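Local coordinates for COBE (Pseudomonas aeruginosa, PDB 2W6L), which takes part in cobalamin (vitamin B12) biosynthesis, probably at the stage of the precorrin intermediates, at residues P6-A11 / E41-A46; D117-K122 / L132-T137. One frame throughout, in Å; residues are numbered along the deposited sequence.

Interaction 1. Residues P6-A11 / E41-A46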
ATOM      1  N   PRO A   6      13.395  10.466  -8.737  1.00 58.17           N
ATOM      2  CA  PRO A   6      12.284   9.642  -9.167  1.00 56.30           C
ATOM      3  C   PRO A   6      11.269   9.688  -8.012  1.00 53.98           C
ATOM      4  O   PRO A   6      11.260   8.785  -7.171  1.00 54.84           O
ATOM      5  CB  PRO A   6      12.902   8.237  -9.303  1.00 56.66           C
ATOM      6  CG  PRO A   6      14.400   8.457  -9.307  1.00 57.43           C
ATOM      7  CD  PRO A   6      14.601   9.671  -8.451  1.00 58.32           C
ATOM      8  N   SER A   7      10.465  10.757  -7.950  1.00 49.94           N
ATOM      9  CA  SER A   7       9.405  10.863  -6.956  1.00 46.10           C
ATOM     10  C   SER A   7       8.511   9.650  -7.134  1.00 42.78           C
ATOM     11  O   SER A   7       8.026   9.381  -8.220  1.00 43.68           O
ATOM     12  CB  SER A   7       8.574  12.102  -7.193  1.00 46.59           C
ATOM     13  OG  SER A   7       8.031  12.065  -8.501  1.00 47.22           O
ATOM     14  N   LEU A   8       8.298   8.922  -6.058  1.00 37.91           N
ATOM     15  CA  LEU A   8       7.713   7.607  -6.151  1.00 33.05           C
ATOM     16  C   LEU A   8       6.490   7.704  -5.310  1.00 29.42           C
ATOM     17  O   LEU A   8       6.545   8.298  -4.236  1.00 29.66           O
ATOM     18  CB  LEU A   8       8.683   6.640  -5.497  1.00 34.01           C
ATOM     19  CG  LEU A   8       9.091   5.241  -5.955  1.00 36.26           C
ATOM     20  CD1 LEU A   8       8.452   4.201  -5.067  1.00 37.06           C
ATOM     21  CD2 LEU A   8       8.867   4.930  -7.477  1.00 39.86           C
ATOM     22  N   LEU A   9       5.407   7.095  -5.759  1.00 25.10           N
ATOM     23  CA  LEU A   9       4.163   7.033  -4.971  1.00 20.77           C
ATOM     24  C   LEU A   9       3.589   5.627  -5.004  1.00 18.76           C
ATOM     25  O   LEU A   9       3.311   5.077  -6.085  1.00 17.48           O
ATOM     26  CB  LEU A   9       3.141   7.974  -5.532  1.00 20.75           C
ATOM     27  CG  LEU A   9       1.834   8.047  -4.789  1.00 19.22           C
ATOM     28  CD1 LEU A   9       1.992   8.701  -3.375  1.00 18.74           C
ATOM     29  CD2 LEU A   9       0.873   8.777  -5.653  1.00 16.86           C
ATOM     30  N   ILE A  10       3.383   5.054  -3.817  1.00 18.09           N
ATOM     31  CA  ILE A  10       2.983   3.649  -3.693  1.00 15.74           C
ATOM     32  C   ILE A  10       1.727   3.619  -2.873  1.00 16.77           C
ATOM     33  O   ILE A  10       1.624   4.333  -1.847  1.00 16.67           O
ATOM     34  CB  ILE A  10       4.098   2.867  -2.921  1.00 16.38           C
ATOM     35  CG1 ILE A  10       5.466   2.952  -3.643  1.00 19.89           C
ATOM     36  CG2 ILE A  10       3.722   1.414  -2.636  1.00 12.89           C
ATOM     37  CD1 ILE A  10       5.518   2.393  -5.054  1.00 21.20           C
ATOM     38  N   ALA A  11       0.801   2.766  -3.261  1.00 15.09           N
ATOM     39  CA  ALA A  11      -0.369   2.530  -2.440  1.00 14.86           C
ATOM     40  C   ALA A  11      -0.284   1.111  -1.881  1.00 15.33           C
ATOM     41  O   ALA A  11      -0.194   0.164  -2.669  1.00 16.07           O
ATOM     42  CB  ALA A  11      -1.566   2.640  -3.305  1.00 13.94           C
ATOM     43  N   GLU A  41      -0.586   9.073 -11.101  1.00 25.18           N
ATOM     44  CA  GLU A  41       0.713   9.299 -10.475  1.00 24.60           C
ATOM     45  C   GLU A  41       1.196   8.083  -9.669  1.00 23.10           C
ATOM     46  O   GLU A  41       2.316   8.079  -9.212  1.00 23.99           O
ATOM     47  CB  GLU A  41       0.605  10.451  -9.463  1.00 24.77           C
ATOM     48  CG  GLU A  41       0.279  11.799 -10.057  1.00 27.78           C
ATOM     49  CD  GLU A  41       0.164  12.810  -8.944  1.00 32.43           C
ATOM     50  OE1 GLU A  41       1.189  12.993  -8.281  1.00 37.44           O
ATOM     51  OE2 GLU A  41      -0.928  13.364  -8.707  1.00 32.74           O
ATOM     52  N   LEU A  42       0.362   7.070  -9.478  1.00 24.46           N
ATOM     53  CA  LEU A  42       0.869   5.874  -8.762  1.00 23.61           C
ATOM     54  C   LEU A  42       1.911   5.165  -9.552  1.00 24.39           C
ATOM     55  O   LEU A  42       1.751   4.968 -10.777  1.00 25.38           O
ATOM     56  CB  LEU A  42      -0.228   4.850  -8.511  1.00 22.83           C
ATOM     57  CG  LEU A  42      -1.350   4.972  -7.528  1.00 25.60           C
ATOM     58  CD1 LEU A  42      -2.221   3.712  -7.646  1.00 25.16           C
ATOM     59  CD2 LEU A  42      -0.739   5.090  -6.148  1.00 24.46           C
ATOM     60  N   ASP A  43       2.952   4.710  -8.867  1.00 23.56           N
ATOM     61  CA  ASP A  43       3.958   3.908  -9.479  1.00 23.82           C
ATOM     62  C   ASP A  43       3.703   2.396  -9.314  1.00 23.76           C
ATOM     63  O   ASP A  43       4.119   1.619 -10.163  1.00 23.88           O
ATOM     64  CB  ASP A  43       5.318   4.295  -8.929  1.00 24.73           C
ATOM     65  CG  ASP A  43       5.711   5.706  -9.351  0.80 27.06           C
ATOM     66  OD1 ASP A  43       6.002   5.877 -10.544  0.80 26.34           O
ATOM     67  OD2 ASP A  43       5.653   6.626  -8.524  0.80 28.90           O
ATOM     68  N   ALA A  44       2.998   1.992  -8.238  1.00 21.18           N
ATOM     69  CA  ALA A  44       2.835   0.563  -7.950  1.00 18.85           C
ATOM     70  C   ALA A  44       1.908   0.398  -6.771  1.00 17.46           C
ATOM     71  O   ALA A  44       1.719   1.329  -5.960  1.00 17.10           O
ATOM     72  CB  ALA A  44       4.149  -0.071  -7.628  1.00 18.23           C
ATOM     73  N   LEU A  45       1.326  -0.795  -6.687  1.00 16.91           N
ATOM     74  CA  LEU A  45       0.555  -1.186  -5.495  1.00 15.78           C
ATOM     75  C   LEU A  45       1.355  -2.211  -4.671  1.00 15.50           C
ATOM     76  O   LEU A  45       2.151  -2.991  -5.232  1.00 14.27           O
ATOM     77  CB  LEU A  45      -0.746  -1.851  -5.949  1.00 17.02           C
ATOM     78  CG  LEU A  45      -1.694  -1.141  -6.929  1.00 20.95           C
ATOM     79  CD1 LEU A  45      -2.756  -2.145  -7.281  1.00 23.19           C
ATOM     80  CD2 LEU A  45      -2.316   0.033  -6.215  1.00 20.63           C
ATOM     81  N   ALA A  46       1.131  -2.248  -3.340  1.00 14.58           N
ATOM     82  CA  ALA A  46       1.846  -3.209  -2.530  1.00 11.57           C
ATOM     83  C   ALA A  46       0.874  -3.934  -1.605  1.00 14.43           C
ATOM     84  O   ALA A  46      -0.053  -3.302  -1.127  1.00 12.17           O
ATOM     85  CB  ALA A  46       2.868  -2.483  -1.666  1.00 13.81           C
TER
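The backbone N of Leu9 lies 2.8 Å from OD2 of Asp43, which receives its hydrogen on the anti lone pair, the one directed away from the other carboxylate oxygen. The same aspartate also answers the carbonyl of Leu9: Asp43 N donates to Leu9 O at 2.8 Å in an almost straight bond (170° at the hydrogen). With CG anti to its own carbonyl carbon (chi1 -67°), Asp43 reaches across with its carboxylate to the Leu8-Leu9 peptide, and one residue serves both polar groups of Leu9. Its backbone is locally helical rather than extended, and the following amide, Ala44 N, is left buried without a partner. The example illustrates how a carboxylate can take the place of a strand carbonyl as acceptor just before regular pairing starts. From here the parallel pairing within the beta-alpha-beta unit of strand 9-15, helix 21-34 and strand 44-48 takes over. Ala11 N reaches Ala44 O at 3.2 Å, and Ala11 O is approached by two donors, Ala46 N at 2.8 Å and, more weakly, the CA-H of Leu45. Side chains then sort by face. On one, Ile10 lays CD1 against Ala44 CB at 3.8 Å and CG2 beside the methyl of Ala46, all three residues touching Leu107 of helix 99-112. On the other, Ala11 CB meets a methyl from each of two leucines, Leu42 CD2 at 3.8 Å and Leu45 CD2 at 4.0 Å; helix 21-34 covers Ala11 and Leu42 through Leu28, while Leu45 packs on Leu60 and Leu64 of helix 55-64.

Interaction 2. Residues D117-K122 / L132-T137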
ATOM      1  N   ASP A 117       8.047   7.880   3.472  1.00 27.68           N
ATOM      2  CA  ASP A 117       7.170   8.467   4.467  1.00 26.62           C
ATOM      3  C   ASP A 117       5.732   8.197   4.062  1.00 24.43           C
ATOM      4  O   ASP A 117       5.364   8.382   2.903  1.00 24.91           O
ATOM      5  CB  ASP A 117       7.407   9.991   4.542  1.00 27.54           C
ATOM      6  CG  ASP A 117       8.533  10.398   5.511  0.50 30.41           C
ATOM      7  OD1 ASP A 117       9.068   9.561   6.272  0.50 33.26           O
ATOM      8  OD2 ASP A 117       8.875  11.601   5.522  0.50 31.69           O
ATOM      9  N   LEU A 118       4.896   7.864   5.032  1.00 21.48           N
ATOM     10  CA  LEU A 118       3.480   7.797   4.780  1.00 20.71           C
ATOM     11  C   LEU A 118       2.894   9.199   4.586  1.00 22.50           C
ATOM     12  O   LEU A 118       3.303  10.151   5.286  1.00 20.97           O
ATOM     13  CB  LEU A 118       2.761   7.057   5.901  1.00 19.71           C
ATOM     14  CG  LEU A 118       3.153   5.568   5.980  1.00 18.66           C
ATOM     15  CD1 LEU A 118       2.887   5.008   7.389  1.00 25.60           C
ATOM     16  CD2 LEU A 118       2.312   4.774   4.922  1.00 13.86           C
ATOM     17  N   LEU A 119       1.903   9.334   3.691  1.00 23.09           N
ATOM     18  CA  LEU A 119       1.217  10.630   3.549  1.00 24.17           C
ATOM     19  C   LEU A 119       0.263  10.888   4.711  1.00 25.62           C
ATOM     20  O   LEU A 119       0.036  12.029   5.132  1.00 26.28           O
ATOM     21  CB  LEU A 119       0.470  10.769   2.213  1.00 24.96           C
ATOM     22  CG  LEU A 119       1.202  10.508   0.908  1.00 26.53           C
ATOM     23  CD1 LEU A 119       0.347  11.018  -0.257  1.00 27.44           C
ATOM     24  CD2 LEU A 119       2.517  11.158   0.941  1.00 28.51           C
ATOM     25  N   GLY A 120      -0.279   9.824   5.257  1.00 26.36           N
ATOM     26  CA  GLY A 120      -1.129   9.963   6.408  1.00 25.77           C
ATOM     27  C   GLY A 120      -1.472   8.599   6.856  1.00 25.28           C
ATOM     28  O   GLY A 120      -1.019   7.606   6.282  1.00 25.65           O
ATOM     29  N   ALA A 121      -2.281   8.530   7.892  1.00 25.15           N
ATOM     30  CA  ALA A 121      -2.803   7.252   8.322  1.00 25.38           C
ATOM     31  C   ALA A 121      -3.656   6.643   7.183  1.00 24.91           C
ATOM     32  O   ALA A 121      -4.249   7.394   6.374  1.00 24.16           O
ATOM     33  CB  ALA A 121      -3.643   7.461   9.562  1.00 27.00           C
ATOM     34  N   LYS A 122      -3.758   5.316   7.156  1.00 23.44           N
ATOM     35  CA  LYS A 122      -4.525   4.601   6.157  1.00 23.67           C
ATOM     36  C   LYS A 122      -5.989   5.021   6.235  1.00 24.93           C
ATOM     37  O   LYS A 122      -6.449   5.463   7.302  1.00 23.18           O
ATOM     38  CB  LYS A 122      -4.426   3.108   6.377  1.00 24.29           C
ATOM     39  CG  LYS A 122      -5.143   2.638   7.651  1.00 28.71           C
ATOM     40  CD  LYS A 122      -4.847   1.213   7.945  1.00 32.92           C
ATOM     41  CE  LYS A 122      -5.896   0.678   8.910  1.00 35.31           C
ATOM     42  NZ  LYS A 122      -5.478   1.118  10.240  1.00 40.34           N
ATOM     43  N   LEU A 132      -0.766   5.506   1.579  1.00 15.39           N
ATOM     44  CA  LEU A 132       0.088   6.030   0.487  1.00 14.10           C
ATOM     45  C   LEU A 132       1.390   6.384   1.063  1.00 15.27           C
ATOM     46  O   LEU A 132       1.446   6.996   2.165  1.00 14.32           O
ATOM     47  CB  LEU A 132      -0.575   7.285  -0.150  1.00 14.59           C
ATOM     48  CG  LEU A 132      -1.943   7.083  -0.739  1.00 17.53           C
ATOM     49  CD1 LEU A 132      -2.408   8.463  -1.326  1.00 17.19           C
ATOM     50  CD2 LEU A 132      -1.937   6.037  -1.885  1.00 18.17           C
ATOM     51  N   ALA A 133       2.480   5.993   0.372  1.00 15.79           N
ATOM     52  CA  ALA A 133       3.790   6.348   0.836  1.00 16.82           C
ATOM     53  C   ALA A 133       4.525   7.015  -0.346  1.00 20.14           C
ATOM     54  O   ALA A 133       4.270   6.703  -1.510  1.00 19.02           O
ATOM     55  CB  ALA A 133       4.547   5.161   1.268  1.00 17.53           C
ATOM     56  N   ARG A 134       5.418   7.942  -0.022  1.00 24.18           N
ATOM     57  CA  ARG A 134       6.271   8.595  -1.022  1.00 28.85           C
ATOM     58  C   ARG A 134       7.718   8.522  -0.604  1.00 31.45           C
ATOM     59  O   ARG A 134       8.032   8.096   0.485  1.00 32.29           O
ATOM     60  CB  ARG A 134       5.889  10.064  -1.215  1.00 29.48           C
ATOM     61  CG  ARG A 134       5.913  10.878   0.077  1.00 29.94           C
ATOM     62  CD  ARG A 134       5.508  12.316  -0.131  1.00 31.85           C
ATOM     63  NE  ARG A 134       6.247  13.124   0.840  0.65 37.41           N
ATOM     64  CZ  ARG A 134       7.398  13.725   0.558  0.65 39.53           C
ATOM     65  NH1 ARG A 134       7.906  13.640  -0.668  0.65 40.70           N
ATOM     66  NH2 ARG A 134       8.030  14.424   1.493  0.65 40.59           N
ATOM     67  N   LEU A 135       8.604   8.913  -1.497  1.00 34.20           N
ATOM     68  CA  LEU A 135      10.021   8.974  -1.168  1.00 38.64           C
ATOM     69  C   LEU A 135      10.283  10.256  -0.356  1.00 40.64           C
ATOM     70  O   LEU A 135       9.891  11.337  -0.776  1.00 41.75           O
ATOM     71  CB  LEU A 135      10.824   8.916  -2.467  1.00 38.17           C
ATOM     72  CG  LEU A 135      12.008   7.950  -2.566  1.00 39.26           C
ATOM     73  CD1 LEU A 135      11.796   6.684  -1.746  1.00 38.91           C
ATOM     74  CD2 LEU A 135      12.345   7.641  -4.045  1.00 38.85           C
ATOM     75  N   LEU A 136      10.859  10.120   0.842  1.00 43.42           N
ATOM     76  CA  LEU A 136      11.217  11.271   1.688  1.00 46.48           C
ATOM     77  C   LEU A 136      11.985  12.346   0.884  1.00 48.05           C
ATOM     78  O   LEU A 136      12.091  13.494   1.316  1.00 49.39           O
ATOM     79  CB  LEU A 136      12.018  10.812   2.909  1.00 46.40           C
ATOM     80  CG  LEU A 136      11.721  11.324   4.315  1.00 46.65           C
ATOM     81  CD1 LEU A 136      12.692  10.694   5.285  1.00 46.44           C
ATOM     82  CD2 LEU A 136      11.816  12.849   4.414  1.00 48.94           C
ATOM     83  N   THR A 137      12.518  11.957  -0.276  1.00 49.29           N
ATOM     84  CA  THR A 137      12.848  12.892  -1.365  1.00 50.39           C
ATOM     85  C   THR A 137      12.768  12.178  -2.721  1.00 50.29           C
ATOM     86  O   THR A 137      13.535  11.263  -3.014  1.00 50.78           O
ATOM     87  CB  THR A 137      14.210  13.602  -1.206  1.00 50.36           C
ATOM     88  OG1 THR A 137      14.187  14.404  -0.023  1.00 52.87           O
ATOM     89  CG2 THR A 137      14.484  14.525  -2.413  1.00 50.95           C
TER
HETATM   90  O   HOH W   1      -1.945   7.067   3.634  1.00 20.65           O
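Leu119 carries CG anti to its carbonyl carbon (chi1 -53°) with the branch beyond extended (chi2 -167°), a shape that lays its isobutyl group across Leu132, where CG of Leu119 comes within 3.8 Å of Leu132 CB. The two side chains meet at a slant, and Leu132 in turn packs on Thr31 and Leu32 of helix 21-34. In the conformer considered here, Arg134 has CG between its backbone N and carbonyl carbon (chi1 56°); its aliphatic stem crosses Leu119 near CD2, but a second conformer makes that detail doubtful. Backbone bonds hold the framework. Asp117 and Arg134 exchange a reciprocal pair, N to O at 3.0 Å in both directions, and Leu119 N gives Leu132 O a shorter bond of 2.8 Å. Between them Leu118 and Ala133 form a non-hydrogen-bonded pair with CA atoms 4.2 Å apart, their side chains directed at Leu105 and Ala104 of helix 99-112. Past Leu119 the chain bends away from its neighbour, and a water fills in for direct pairing: it donates to Gly120 O at 2.9 Å and accepts from Leu132 N at 2.8 Å. Alternating hydrogen-bonded and non-hydrogen-bonded pairs between strands 116-124 and 128-135, neighbours in sequence, are those of an antiparallel beta hairpin, interrupted here on its edge strand and bridged by the water.

Interactions 1 and 2 have centres about 10 Å apart and share one mixed sheet, in which strand 9-15 lies between strands 44-48 and 128-135. The join is direct: Ile10 O and Ala133 N, 2.9 Å apart, probably share a hydrogen bond, so the parallel pairing of interaction 1 passes into the antiparallel hairpin of interaction 2. Packing contacts lie along the same seam, with Leu9 CD1 lying 3.6 Å from Ala133 O and Leu8 O as close to Arg134 CB. Helices 99-112 and 21-34 each touch side chains from both contacts. The pair thus exemplifies a mixed sheet in which a hairpin from the end of the chain is added beside the first strand of a beta-alpha-beta unit.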